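Local coordinates for protein copper-containing nitrite reductase (Thermus scotoductus, PDB 6HBE) that probably catalyses the reduction of nitrite to nitric oxide with electrons from cytochrome c, working as a copper-containing homotrimer, at residues C[267-270]-C[271-274]; C[167-171]-C[172-176]; C[183-186]-C[187-190]; C[47-50]-C[51-55]; C[215-219]-C[220-224]. All coordinates share one frame; numbering follows the deposited sequence.

Contact 1: C[267-270]-C[271-274]; sequences HVFG and TAIK. With CU (copper (II) ion), chain E.
T271 sets its OG1 in the slot between its own backbone N and carbonyl carbon (chi1 69°), which brings the hydroxyl onto the carbonyl of V268, the N-cap residue of the short helix 269-272. V268 O, the hub of the first turn, takes T271 OG1 at 2.7 Å in the carbonyl plane, on a lone pair; T271 N at 2.9 Å from well above that plane; and A272 N at 3.1 Å with a slight tilt. Three donors thus converge on one oxygen of a buried residue and hold the start of the helix. One residue on, I273 N reaches F269 O at 3.1 Å. On the apolar side V268 CG1, anti to its N, lies near the methyl CG2 of T271. K274 stretches its extended chain past G270 O and bonds through NZ to A175 O; NZ also donates to water 1, which in turn donates only weakly to G270 O.

F269 leans back from the helix: its CD1 touches A272 CB at 4.0 Å, and its CZ stands over one face of the H267 imidazole, toward the rim. That ring belongs to the type 2 copper site between subunits, where H80 and H114 of the second subunit are the other protein ligands. H267 NE2 binds the copper at 2.1 Å, and water 2 sits in the plane of the imidazole, 2.0 Å from the copper ion.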
loop_
_atom_site.group_PDB
_atom_site.type_symbol
_atom_site.label_atom_id
_atom_site.label_comp_id
_atom_site.label_asym_id
_atom_site.label_seq_id
_atom_site.Cartn_x
_atom_site.Cartn_y
_atom_site.Cartn_z
ATOM N N HIS C 267 0.504 -11.409 -8.912
ATOM C CA HIS C 267 -0.935 -11.107 -9.049
ATOM C C HIS C 267 -1.353 -9.772 -8.363
ATOM O O HIS C 267 -2.519 -9.424 -8.363
ATOM C CB HIS C 267 -1.815 -12.302 -8.642
ATOM C CG HIS C 267 -2.734 -12.751 -9.746
ATOM N ND1 HIS C 267 -3.915 -12.115 -10.037
ATOM C CD2 HIS C 267 -2.600 -13.740 -10.672
ATOM C CE1 HIS C 267 -4.491 -12.711 -11.070
ATOM N NE2 HIS C 267 -3.709 -13.693 -11.478
ATOM N N VAL C 268 -0.377 -9.026 -7.817
ATOM C CA VAL C 268 -0.578 -7.652 -7.384
ATOM C C VAL C 268 -0.435 -6.824 -8.682
ATOM O O VAL C 268 0.705 -6.416 -9.082
ATOM C CB VAL C 268 0.440 -7.210 -6.304
ATOM C CG1 VAL C 268 0.194 -5.754 -5.897
ATOM C CG2 VAL C 268 0.353 -8.137 -5.090
ATOM N N PHE C 269 -1.564 -6.644 -9.361
ATOM C CA PHE C 269 -1.524 -6.250 -10.795
ATOM C C PHE C 269 -1.091 -4.800 -11.032
ATOM O O PHE C 269 -0.573 -4.521 -12.102
ATOM C CB PHE C 269 -2.849 -6.576 -11.516
ATOM C CG PHE C 269 -2.956 -7.982 -12.086
ATOM C CD1 PHE C 269 -1.899 -8.908 -12.060
ATOM C CD2 PHE C 269 -4.139 -8.377 -12.672
ATOM C CE1 PHE C 269 -2.034 -10.188 -12.598
ATOM C CE2 PHE C 269 -4.278 -9.650 -13.235
ATOM C CZ PHE C 269 -3.231 -10.558 -13.205
ATOM N N GLY C 270 -1.195 -3.923 -10.020
ATOM C CA GLY C 270 -0.585 -2.594 -10.103
ATOM C C GLY C 270 0.942 -2.565 -10.045
ATOM O O GLY C 270 1.548 -1.519 -10.320
ATOM N N THR C 271 1.573 -3.693 -9.672
ATOM C CA THR C 271 3.018 -3.886 -9.799
ATOM C C THR C 271 3.428 -4.745 -11.025
ATOM O O THR C 271 4.482 -4.502 -11.622
ATOM C CB THR C 271 3.628 -4.479 -8.531
ATOM O OG1 THR C 271 3.207 -5.849 -8.326
ATOM C CG2 THR C 271 3.278 -3.613 -7.316
ATOM N N ALA C 272 2.595 -5.726 -11.436
ATOM C CA ALA C 272 2.861 -6.480 -12.690
ATOM C C ALA C 272 2.913 -5.534 -13.884
ATOM O O ALA C 272 3.753 -5.671 -14.765
ATOM C CB ALA C 272 1.782 -7.517 -12.943
ATOM N N ILE C 273 2.033 -4.556 -13.860
ATOM C CA ILE C 273 1.933 -3.570 -14.960
ATOM C C ILE C 273 3.164 -2.654 -15.080
ATOM O O ILE C 273 3.372 -2.009 -16.144
ATOM C CB ILE C 273 0.611 -2.762 -14.810
ATOM C CG1 ILE C 273 0.130 -2.157 -16.145
ATOM C CG2 ILE C 273 0.731 -1.701 -13.746
ATOM C CD1 ILE C 273 -1.311 -1.738 -16.111
ATOM N N LYS C 274 3.948 -2.575 -14.010
ATOM C CA LYS C 274 5.149 -1.748 -13.879
ATOM C C LYS C 274 6.462 -2.475 -14.220
ATOM O O LYS C 274 7.537 -1.869 -14.078
ATOM C CB LYS C 274 5.240 -1.190 -12.426
ATOM C CG LYS C 274 4.189 -0.141 -12.079
ATOM C CD LYS C 274 4.340 0.413 -10.676
ATOM C CE LYS C 274 3.226 1.391 -10.299
ATOM N NZ LYS C 274 3.288 1.830 -8.870
HETATM CU CU CU E . -4.302 -14.937 -13.013
HETATM O O HOH W 1 2.360 -0.379 -7.434
HETATM O O HOH W 2 -3.468 -15.834 -14.569
#

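Contact 2: C[167-171]-C[172-176]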
loop_
_atom_site.group_PDB
_atom_site.type_symbol
_atom_site.label_atom_id
_atom_site.label_comp_id
_atom_site.label_asym_id
_atom_site.label_seq_id
_atom_site.Cartn_x
_atom_site.Cartn_y
_atom_site.Cartn_z
ATOM N N GLY C 167 12.653 10.209 -2.700
ATOM C CA GLY C 167 12.459 9.764 -1.318
ATOM C C GLY C 167 11.023 10.014 -0.810
ATOM O O GLY C 167 10.540 9.304 0.081
ATOM N N ARG C 168 10.365 11.043 -1.334
ATOM C CA ARG C 168 8.952 11.313 -1.091
ATOM C C ARG C 168 8.098 10.114 -1.541
ATOM O O ARG C 168 7.227 9.671 -0.806
ATOM C CB ARG C 168 8.521 12.565 -1.882
ATOM C CG ARG C 168 7.058 12.988 -1.777
ATOM C CD ARG C 168 6.643 13.532 -0.423
ATOM N NE ARG C 168 6.263 12.490 0.545
ATOM C CZ ARG C 168 6.286 12.598 1.872
ATOM N NH1 ARG C 168 6.754 13.693 2.490
ATOM N NH2 ARG C 168 5.857 11.564 2.617
ATOM N N ASP C 169 8.349 9.614 -2.746
ATOM C CA ASP C 169 7.605 8.442 -3.274
ATOM C C ASP C 169 7.951 7.187 -2.462
ATOM O O ASP C 169 7.063 6.353 -2.230
ATOM C CB ASP C 169 7.927 8.182 -4.745
ATOM C CG ASP C 169 7.274 9.186 -5.683
ATOM O OD1 ASP C 169 6.414 9.963 -5.220
ATOM O OD2 ASP C 169 7.593 9.155 -6.886
ATOM N N PHE C 170 9.201 7.067 -2.005
ATOM C CA PHE C 170 9.587 5.937 -1.140
ATOM C C PHE C 170 8.771 5.901 0.182
ATOM O O PHE C 170 8.265 4.826 0.592
ATOM C CB PHE C 170 11.088 5.910 -0.857
ATOM C CG PHE C 170 11.503 4.764 0.050
ATOM C CD1 PHE C 170 11.400 3.442 -0.389
ATOM C CD2 PHE C 170 11.967 5.015 1.324
ATOM C CE1 PHE C 170 11.748 2.383 0.472
ATOM C CE2 PHE C 170 12.291 3.959 2.193
ATOM C CZ PHE C 170 12.184 2.651 1.752
ATOM N N TYR C 171 8.671 7.036 0.872
ATOM C CA TYR C 171 7.816 7.152 2.086
ATOM C C TYR C 171 6.354 6.784 1.792
ATOM O O TYR C 171 5.718 6.067 2.553
ATOM C CB TYR C 171 7.893 8.570 2.690
ATOM C CG TYR C 171 8.922 8.767 3.770
ATOM C CD1 TYR C 171 10.267 8.550 3.536
ATOM C CD2 TYR C 171 8.546 9.261 5.021
ATOM C CE1 TYR C 171 11.215 8.748 4.534
ATOM C CE2 TYR C 171 9.476 9.475 6.018
ATOM C CZ TYR C 171 10.812 9.208 5.777
ATOM O OH TYR C 171 11.731 9.391 6.789
ATOM N N ASP C 172 5.849 7.242 0.667
ATOM C CA ASP C 172 4.467 7.008 0.255
ATOM C C ASP C 172 4.148 5.616 -0.367
ATOM O O ASP C 172 2.982 5.330 -0.685
ATOM C CB ASP C 172 4.069 8.133 -0.742
ATOM C CG ASP C 172 4.101 9.541 -0.110
ATOM O OD1 ASP C 172 4.122 9.659 1.110
ATOM O OD2 ASP C 172 4.104 10.545 -0.867
ATOM N N GLY C 173 5.156 4.762 -0.555
ATOM C CA GLY C 173 4.977 3.443 -1.189
ATOM C C GLY C 173 4.624 3.491 -2.661
ATOM O O GLY C 173 3.952 2.581 -3.174
ATOM N N LYS C 174 5.014 4.567 -3.346
ATOM C CA LYS C 174 4.687 4.766 -4.743
ATOM C C LYS C 174 5.907 4.372 -5.645
ATOM O O LYS C 174 6.723 5.224 -6.000
ATOM C CB LYS C 174 4.274 6.225 -4.967
ATOM C CG LYS C 174 3.790 6.518 -6.382
ATOM C CD LYS C 174 3.603 8.014 -6.664
ATOM C CE LYS C 174 3.227 8.235 -8.125
ATOM N NZ LYS C 174 3.264 9.658 -8.590
ATOM N N ALA C 175 6.029 3.095 -6.002
ATOM C CA ALA C 175 7.146 2.630 -6.856
ATOM C C ALA C 175 6.982 3.060 -8.303
ATOM O O ALA C 175 5.869 2.934 -8.864
ATOM C CB ALA C 175 7.247 1.105 -6.815
ATOM N N LEU C 176 8.066 3.530 -8.940
ATOM C CA LEU C 176 8.005 3.826 -10.383
ATOM C C LEU C 176 8.050 2.522 -11.206
ATOM O O LEU C 176 7.221 2.328 -12.119
ATOM C CB LEU C 176 9.122 4.791 -10.806
ATOM C CG LEU C 176 9.228 5.175 -12.266
ATOM C CD1 LEU C 176 8.013 5.911 -12.761
ATOM C CD2 LEU C 176 10.497 6.020 -12.486
HETATM O O HOH W 3 8.498 6.621 -7.705
HETATM O O HOH W 4 4.429 10.713 -3.702
HETATM O O HOH W 5 4.117 8.551 3.731
#
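Helix 167-172 is closed by two backbone bonds from the residues that follow, K174 N to D169 O at 2.9 Å and a weak one from G173 N to F170 O, while G173 takes a positive phi of 68°. One turn is braced by a salt bridge. R168 bends at chi2 and chi3 so that its guanidinium folds back side-on against D172: NH2 meets OD1 of D172 at 3.0 Å on the syn side but tilted 34° out of the carboxylate plane, and NE meets OD2 of D172 at 3.2 Å from above that plane. The two flat groups lie 22° apart, and NH1 of R168 goes on to Q352.

Next to this pair the extended K174 passes D169, its CD 3.7 Å from D169 OD1, with NZ nearby but not in contact. Water 4 joins D169 OD1 to D172 OD2; water 3 ties D169 OD2 to K174 O at 2.8 Å from each. Y171 O receives K274 NZ of the third subunit, which places this helix end at a subunit interface. Positive phi at G173 with the two bonds back into the last turn makes a Schellman motif at the helix C-terminus.

Contact 3: C[183-186]-C[187-190]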
loop_
_atom_site.group_PDB
_atom_site.type_symbol
_atom_site.label_atom_id
_atom_site.label_comp_id
_atom_site.label_asym_id
_atom_site.label_seq_id
_atom_site.Cartn_x
_atom_site.Cartn_y
_atom_site.Cartn_z
ATOM N N ARG C 183 15.449 -5.650 -14.307
ATOM C CA ARG C 183 15.077 -5.026 -15.587
ATOM C C ARG C 183 13.599 -5.306 -15.930
ATOM O O ARG C 183 13.152 -6.445 -15.852
ATOM C CB ARG C 183 16.000 -5.546 -16.689
ATOM C CG ARG C 183 15.871 -4.829 -18.033
ATOM C CD ARG C 183 16.992 -5.293 -18.972
ATOM N NE ARG C 183 16.828 -4.921 -20.381
ATOM C CZ ARG C 183 17.360 -3.845 -20.976
ATOM N NH1 ARG C 183 18.079 -2.945 -20.295
ATOM N NH2 ARG C 183 17.161 -3.653 -22.277
ATOM N N ASN C 184 12.869 -4.252 -16.300
ATOM C CA ASN C 184 11.450 -4.325 -16.624
ATOM C C ASN C 184 11.184 -5.344 -17.726
ATOM O O ASN C 184 11.808 -5.280 -18.781
ATOM C CB ASN C 184 10.950 -2.953 -17.111
ATOM C CG ASN C 184 10.939 -1.896 -16.016
ATOM O OD1 ASN C 184 11.079 -2.190 -14.840
ATOM N ND2 ASN C 184 10.792 -0.646 -16.421
ATOM N N PHE C 185 10.282 -6.296 -17.480
ATOM C CA PHE C 185 9.874 -7.270 -18.516
ATOM C C PHE C 185 11.086 -7.990 -19.172
ATOM O O PHE C 185 11.035 -8.418 -20.340
ATOM C CB PHE C 185 8.975 -6.583 -19.570
ATOM C CG PHE C 185 7.736 -5.928 -18.973
ATOM C CD1 PHE C 185 6.822 -6.687 -18.216
ATOM C CD2 PHE C 185 7.457 -4.574 -19.183
ATOM C CE1 PHE C 185 5.693 -6.105 -17.635
ATOM C CE2 PHE C 185 6.326 -4.001 -18.615
ATOM C CZ PHE C 185 5.444 -4.769 -17.855
ATOM N N ARG C 186 12.145 -8.159 -18.383
ATOM C CA ARG C 186 13.382 -8.846 -18.815
ATOM C C ARG C 186 13.122 -10.172 -19.540
ATOM O O ARG C 186 13.729 -10.451 -20.581
ATOM C CB ARG C 186 14.229 -9.125 -17.564
ATOM C CG ARG C 186 15.521 -9.766 -17.867
ATOM C CD ARG C 186 16.431 -9.740 -16.668
ATOM N NE ARG C 186 17.661 -10.356 -17.115
ATOM C CZ ARG C 186 18.792 -10.409 -16.436
ATOM N NH1 ARG C 186 18.906 -9.869 -15.236
ATOM N NH2 ARG C 186 19.830 -11.022 -16.987
ATOM N N TYR C 187 12.224 -10.985 -18.976
ATOM C CA TYR C 187 11.948 -12.315 -19.491
ATOM C C TYR C 187 10.699 -12.361 -20.396
ATOM O O TYR C 187 10.240 -13.435 -20.774
ATOM C CB TYR C 187 11.902 -13.348 -18.355
ATOM C CG TYR C 187 13.150 -13.326 -17.478
ATOM C CD1 TYR C 187 14.388 -13.747 -17.974
ATOM C CD2 TYR C 187 13.096 -12.872 -16.155
ATOM C CE1 TYR C 187 15.552 -13.690 -17.196
ATOM C CE2 TYR C 187 14.252 -12.807 -15.350
ATOM C CZ TYR C 187 15.483 -13.245 -15.861
ATOM O OH TYR C 187 16.640 -13.194 -15.083
ATOM N N VAL C 188 10.170 -11.190 -20.763
ATOM C CA VAL C 188 9.368 -11.058 -21.998
ATOM C C VAL C 188 10.323 -10.856 -23.182
ATOM O O VAL C 188 10.201 -11.551 -24.213
ATOM C CB VAL C 188 8.320 -9.915 -21.919
ATOM C CG1 VAL C 188 7.508 -9.818 -23.198
ATOM C CG2 VAL C 188 7.368 -10.152 -20.746
ATOM N N ASP C 189 11.267 -9.905 -23.042
ATOM C CA ASP C 189 12.249 -9.605 -24.088
ATOM C C ASP C 189 13.118 -10.831 -24.403
ATOM O O ASP C 189 13.492 -11.034 -25.567
ATOM C CB ASP C 189 13.180 -8.453 -23.691
ATOM C CG ASP C 189 12.461 -7.105 -23.571
ATOM O OD1 ASP C 189 11.373 -6.924 -24.109
ATOM O OD2 ASP C 189 13.011 -6.224 -22.907
ATOM N N GLU C 190 13.446 -11.618 -23.375
ATOM C CA GLU C 190 14.231 -12.839 -23.516
ATOM C C GLU C 190 13.562 -13.977 -22.743
ATOM O O GLU C 190 13.931 -14.260 -21.583
ATOM C CB GLU C 190 15.682 -12.632 -23.028
ATOM C CG GLU C 190 16.509 -11.615 -23.789
ATOM C CD GLU C 190 17.923 -11.441 -23.213
ATOM O OE1 GLU C 190 18.125 -10.696 -22.220
ATOM O OE2 GLU C 190 18.866 -12.054 -23.766
HETATM O O HOH W 6 15.713 -6.611 -22.237
HETATM O O HOH W 7 11.238 -4.297 -21.650
HETATM O O HOH W 8 16.012 -9.089 -21.487
HETATM O O HOH W 9 17.686 -11.944 -19.716
#
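F185 O is gripped by two amides, V188 N at 2.9 Å from far above the carbonyl plane and D189 N at 3.1 Å, nearly along the C=O axis. F185 is the N-cap of helix 186-189 and the third residue of the type II turn from R183 to R186, so a tight turn runs straight into the helix.

Across the next peptide R186 and Y187 lie side by side and point the same way. The chain of R186, extended from CG to NE, runs along one face of the phenol ring, a CH-pi contact with CG 3.9 Å from the Y187 ring centroid and almost over its centre. Beyond it the guanidinium lies within 9° of parallel to that ring, and both R186 NH1 and Y187 OH bond to N181. D189 OD2 bonds Q37 and N184 ND2 bonds D36, two residues of the calcium site. Water 9 bridges R186 NE, at 3.0 Å, to E190 OE1, at 2.8 Å.

Contact 4: C[47-50]-C[51-55]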
loop_
_atom_site.group_PDB
_atom_site.type_symbol
_atom_site.label_atom_id
_atom_site.label_comp_id
_atom_site.label_asym_id
_atom_site.label_seq_id
_atom_site.Cartn_x
_atom_site.Cartn_y
_atom_site.Cartn_z
ATOM N N ASN C 47 29.045 -4.711 -6.488
ATOM C CA ASN C 47 29.683 -5.212 -7.712
ATOM C C ASN C 47 29.058 -4.758 -9.025
ATOM O O ASN C 47 29.093 -5.487 -10.021
ATOM C CB ASN C 47 29.764 -6.729 -7.685
ATOM C CG ASN C 47 30.452 -7.265 -6.441
ATOM O OD1 ASN C 47 30.059 -6.986 -5.286
ATOM N ND2 ASN C 47 31.467 -8.065 -6.657
ATOM N N ASP C 48 28.495 -3.554 -9.015
ATOM C CA ASP C 48 27.969 -2.894 -10.194
ATOM C C ASP C 48 26.731 -3.576 -10.860
ATOM O O ASP C 48 26.516 -3.426 -12.066
ATOM C CB ASP C 48 29.119 -2.712 -11.187
ATOM C CG ASP C 48 28.996 -1.448 -12.037
ATOM O OD1 ASP C 48 28.628 -0.352 -11.525
ATOM O OD2 ASP C 48 29.338 -1.556 -13.239
ATOM N N MET C 49 25.958 -4.328 -10.067
ATOM C CA MET C 49 24.701 -4.981 -10.506
ATOM C C MET C 49 23.632 -4.809 -9.416
ATOM O O MET C 49 23.976 -4.814 -8.239
ATOM C CB MET C 49 24.910 -6.477 -10.769
ATOM C CG MET C 49 25.918 -7.173 -9.867
ATOM S SD MET C 49 26.278 -8.896 -10.306
ATOM C CE MET C 49 26.296 -8.774 -12.093
ATOM N N SER C 50 22.359 -4.670 -9.809
ATOM C CA SER C 50 21.226 -4.678 -8.852
ATOM C C SER C 50 20.076 -5.525 -9.449
ATOM O O SER C 50 19.502 -5.119 -10.452
ATOM C CB SER C 50 20.735 -3.262 -8.570
ATOM O OG SER C 50 19.677 -3.287 -7.605
ATOM N N PRO C 51 19.756 -6.687 -8.882
ATOM C CA PRO C 51 20.364 -7.228 -7.653
ATOM C C PRO C 51 21.822 -7.638 -7.804
ATOM O O PRO C 51 22.309 -7.895 -8.929
ATOM C CB PRO C 51 19.525 -8.465 -7.354
ATOM C CG PRO C 51 18.806 -8.800 -8.617
ATOM C CD PRO C 51 18.611 -7.491 -9.334
ATOM N N GLY C 52 22.517 -7.687 -6.670
ATOM C CA GLY C 52 23.936 -7.995 -6.650
ATOM C C GLY C 52 24.280 -9.473 -6.895
ATOM O O GLY C 52 23.394 -10.270 -7.218
ATOM N N PRO C 53 25.560 -9.839 -6.748
ATOM C CA PRO C 53 26.013 -11.218 -6.904
ATOM C C PRO C 53 25.191 -12.205 -6.103
ATOM O O PRO C 53 24.909 -11.944 -4.950
ATOM C CB PRO C 53 27.460 -11.165 -6.354
ATOM C CG PRO C 53 27.891 -9.793 -6.714
ATOM C CD PRO C 53 26.684 -8.962 -6.360
ATOM N N MET C 54 24.793 -13.299 -6.721
ATOM C CA MET C 54 24.044 -14.357 -6.048
ATOM C C MET C 54 25.014 -15.350 -5.460
ATOM O O MET C 54 25.878 -15.855 -6.193
ATOM C CB MET C 54 23.100 -15.068 -7.043
ATOM C CG MET C 54 22.277 -16.185 -6.398
ATOM S SD MET C 54 21.196 -17.074 -7.559
ATOM C CE MET C 54 22.379 -18.150 -8.378
ATOM N N LEU C 55 24.858 -15.661 -4.162
ATOM C CA LEU C 55 25.717 -16.605 -3.438
ATOM C C LEU C 55 24.960 -17.870 -3.142
ATOM O O LEU C 55 23.815 -17.806 -2.692
ATOM C CB LEU C 55 26.197 -15.977 -2.118
ATOM C CG LEU C 55 26.517 -14.481 -2.128
ATOM C CD1 LEU C 55 26.959 -14.007 -0.732
ATOM C CD2 LEU C 55 27.549 -14.103 -3.180
#
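N47 carries its side chain across the ring of P53, and P53 CG is the atom it meets at every step, in the loop between strands 39-46 and 55-58 of the first cupredoxin domain. N47 CB is 3.7 Å from P53 CG. The amide carbon CG of N47 comes to 3.6 Å from P53 CG, with the proline methylene directly above the face of the amide. Further out, N47 OD1 is 3.8 Å and ND2 4.0 Å from the same P53 CG. With CG anti to the carbonyl carbon (chi1 -54°), the amide is turned over the proline while OD1 accepts a bond from E27 N.

Between these two ends the loop doubles back through a cis peptide ahead of P51, which brings the CA atoms of S50 and P51 within 2.9 Å. S50 OG points off to G129 O, with the side chain of Q130, a type 1 copper ligand, about 7 Å from that of S50, and P51 packs on F131. M49 is modelled in two conformers; in one, SD lies near P53 CD, so that contact is tentative. On the backbone side G52 CA makes a long, weak CA-H...O contact with M49 O at 3.6 Å.

Contact 5: C[215-219]-C[220-224]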
loop_
_atom_site.group_PDB
_atom_site.type_symbol
_atom_site.label_atom_id
_atom_site.label_comp_id
_atom_site.label_asym_id
_atom_site.label_seq_id
_atom_site.Cartn_x
_atom_site.Cartn_y
_atom_site.Cartn_z
ATOM N N LEU C 215 3.261 -14.447 -6.175
ATOM C CA LEU C 215 3.871 -15.055 -7.382
ATOM C C LEU C 215 2.969 -16.132 -7.975
ATOM O O LEU C 215 2.386 -16.907 -7.232
ATOM C CB LEU C 215 5.252 -15.643 -7.104
ATOM C CG LEU C 215 6.118 -15.955 -8.331
ATOM C CD1 LEU C 215 6.553 -14.697 -9.043
ATOM C CD2 LEU C 215 7.354 -16.732 -7.935
ATOM N N HIS C 216 2.853 -16.142 -9.302
ATOM C CA HIS C 216 1.877 -16.977 -10.026
ATOM C C HIS C 216 2.477 -17.431 -11.374
ATOM O O HIS C 216 3.262 -16.680 -11.967
ATOM C CB HIS C 216 0.577 -16.179 -10.236
ATOM C CG HIS C 216 -0.421 -16.833 -11.153
ATOM N ND1 HIS C 216 -1.183 -17.929 -10.785
ATOM C CD2 HIS C 216 -0.811 -16.510 -12.411
ATOM C CE1 HIS C 216 -1.984 -18.263 -11.783
ATOM N NE2 HIS C 216 -1.779 -17.415 -12.785
ATOM N N VAL C 217 2.105 -18.624 -11.854
ATOM C CA VAL C 217 2.391 -19.037 -13.263
ATOM C C VAL C 217 1.075 -19.329 -14.005
ATOM O O VAL C 217 0.308 -20.165 -13.562
ATOM C CB VAL C 217 3.335 -20.283 -13.365
ATOM C CG1 VAL C 217 3.503 -20.709 -14.835
ATOM C CG2 VAL C 217 4.699 -19.986 -12.808
ATOM N N VAL C 218 0.818 -18.607 -15.110
ATOM C CA VAL C 218 -0.411 -18.779 -15.914
ATOM C C VAL C 218 -0.335 -20.142 -16.598
ATOM O O VAL C 218 0.598 -20.400 -17.370
ATOM C CB VAL C 218 -0.559 -17.668 -16.989
ATOM C CG1 VAL C 218 -1.886 -17.794 -17.750
ATOM C CG2 VAL C 218 -0.449 -16.281 -16.358
ATOM N N GLY C 219 -1.297 -21.013 -16.287
ATOM C CA GLY C 219 -1.293 -22.393 -16.753
ATOM C C GLY C 219 -0.656 -23.349 -15.773
ATOM O O GLY C 219 -0.430 -24.516 -16.101
ATOM N N GLY C 220 -0.345 -22.891 -14.560
ATOM C CA GLY C 220 0.203 -23.792 -13.544
ATOM C C GLY C 220 -0.379 -23.664 -12.147
ATOM O O GLY C 220 -0.778 -22.579 -11.722
ATOM N N ILE C 221 -0.401 -24.773 -11.407
ATOM C CA ILE C 221 -0.701 -24.779 -9.969
ATOM C C ILE C 221 0.537 -25.363 -9.327
ATOM O O ILE C 221 0.898 -26.499 -9.658
ATOM C CB ILE C 221 -1.967 -25.644 -9.650
ATOM C CG1 ILE C 221 -3.199 -25.013 -10.312
ATOM C CG2 ILE C 221 -2.223 -25.755 -8.157
ATOM C CD1 ILE C 221 -4.500 -25.784 -10.163
ATOM N N PHE C 222 1.197 -24.596 -8.443
ATOM C CA PHE C 222 2.449 -25.021 -7.818
ATOM C C PHE C 222 2.201 -26.247 -6.941
ATOM O O PHE C 222 1.323 -26.251 -6.071
ATOM C CB PHE C 222 3.117 -23.907 -6.968
ATOM C CG PHE C 222 3.425 -22.632 -7.725
ATOM C CD1 PHE C 222 4.076 -22.668 -8.939
ATOM C CD2 PHE C 222 3.114 -21.402 -7.177
ATOM C CE1 PHE C 222 4.393 -21.497 -9.628
ATOM C CE2 PHE C 222 3.413 -20.223 -7.860
ATOM C CZ PHE C 222 4.075 -20.272 -9.079
ATOM N N GLU C 223 2.984 -27.295 -7.166
ATOM C CA GLU C 223 2.731 -28.566 -6.485
ATOM C C GLU C 223 3.138 -28.516 -5.014
ATOM O O GLU C 223 2.345 -28.889 -4.129
ATOM C CB GLU C 223 3.426 -29.706 -7.222
ATOM C CG GLU C 223 3.058 -29.706 -8.719
ATOM C CD GLU C 223 3.368 -30.992 -9.428
ATOM O OE1 GLU C 223 3.040 -32.062 -8.872
ATOM O OE2 GLU C 223 3.935 -30.926 -10.540
ATOM N N TYR C 224 4.372 -28.083 -4.759
ATOM C CA TYR C 224 4.907 -27.972 -3.393
ATOM C C TYR C 224 5.632 -26.636 -3.239
ATOM O O TYR C 224 6.388 -26.269 -4.107
ATOM C CB TYR C 224 5.919 -29.092 -3.096
ATOM C CG TYR C 224 5.454 -30.508 -3.397
ATOM C CD1 TYR C 224 4.248 -31.000 -2.893
ATOM C CD2 TYR C 224 6.259 -31.381 -4.150
ATOM C CE1 TYR C 224 3.815 -32.308 -3.172
ATOM C CE2 TYR C 224 5.839 -32.697 -4.436
ATOM C CZ TYR C 224 4.619 -33.151 -3.950
ATOM O OH TYR C 224 4.222 -34.452 -4.220
HETATM O O HOH W 10 0.575 -20.528 -10.243
#
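V217 and F222 meet at about a right angle, and here the packing is close: the methyl CG2 of V217 touches the ring edge at F222 CE1, 3.5 Å away. On the other edge F222 CE2 lies 3.5 Å from L215 O, which sits in the ring plane, so the phenyl rim is wedged along the backbone of strand 213-217. F222 has CG anti to its carbonyl carbon (chi1 -57°), which swings the ring back toward the strand; I251 packs on it as well.

The looser side holds a solvent molecule. Water 10 lies 3.6 Å above one face of the F222 ring, offset toward the rim, and bridges the strand and the turn: it accepts from V217 N at 2.9 Å and lies 2.9 Å from G220 O, to which it probably donates. Between the two segments the one direct backbone bond is G220 N to V217 O, at 3.0 Å and from well above the carbonyl plane. This closes a type II turn whose third residue, G219, has a phi of 93°. H216 points the other way; its ring meets H267 edge-to-face and stacks on H80 of the second subunit, while ND1 bonds to Q239 O. The turn carries the chain from one sheet of the second cupredoxin sandwich to the other, beside the type 2 copper site between subunits.

Along the chain the order is contact 4, 2, 3, 5 and 1. Contact 4 lies in the first cupredoxin domain, its centre about 24 Å from that of contact 1; the other four belong to the second. Contact 1 is the meeting point: it touches contacts 2, 3 and 5, with backbone oxygens of A272 and I273 packing on the F185 ring of contact 3, and its centre is about 17 Å from that of contact 5. Strands 213-217 and 260-266, neighbours in one sheet, lead into contacts 5 and 1. Contacts 1, 3 and 5 touch the second subunit and contact 2 meets both neighbours; contacts 1 and 5 lie at the type 2 copper, contact 3 beside the calcium ion.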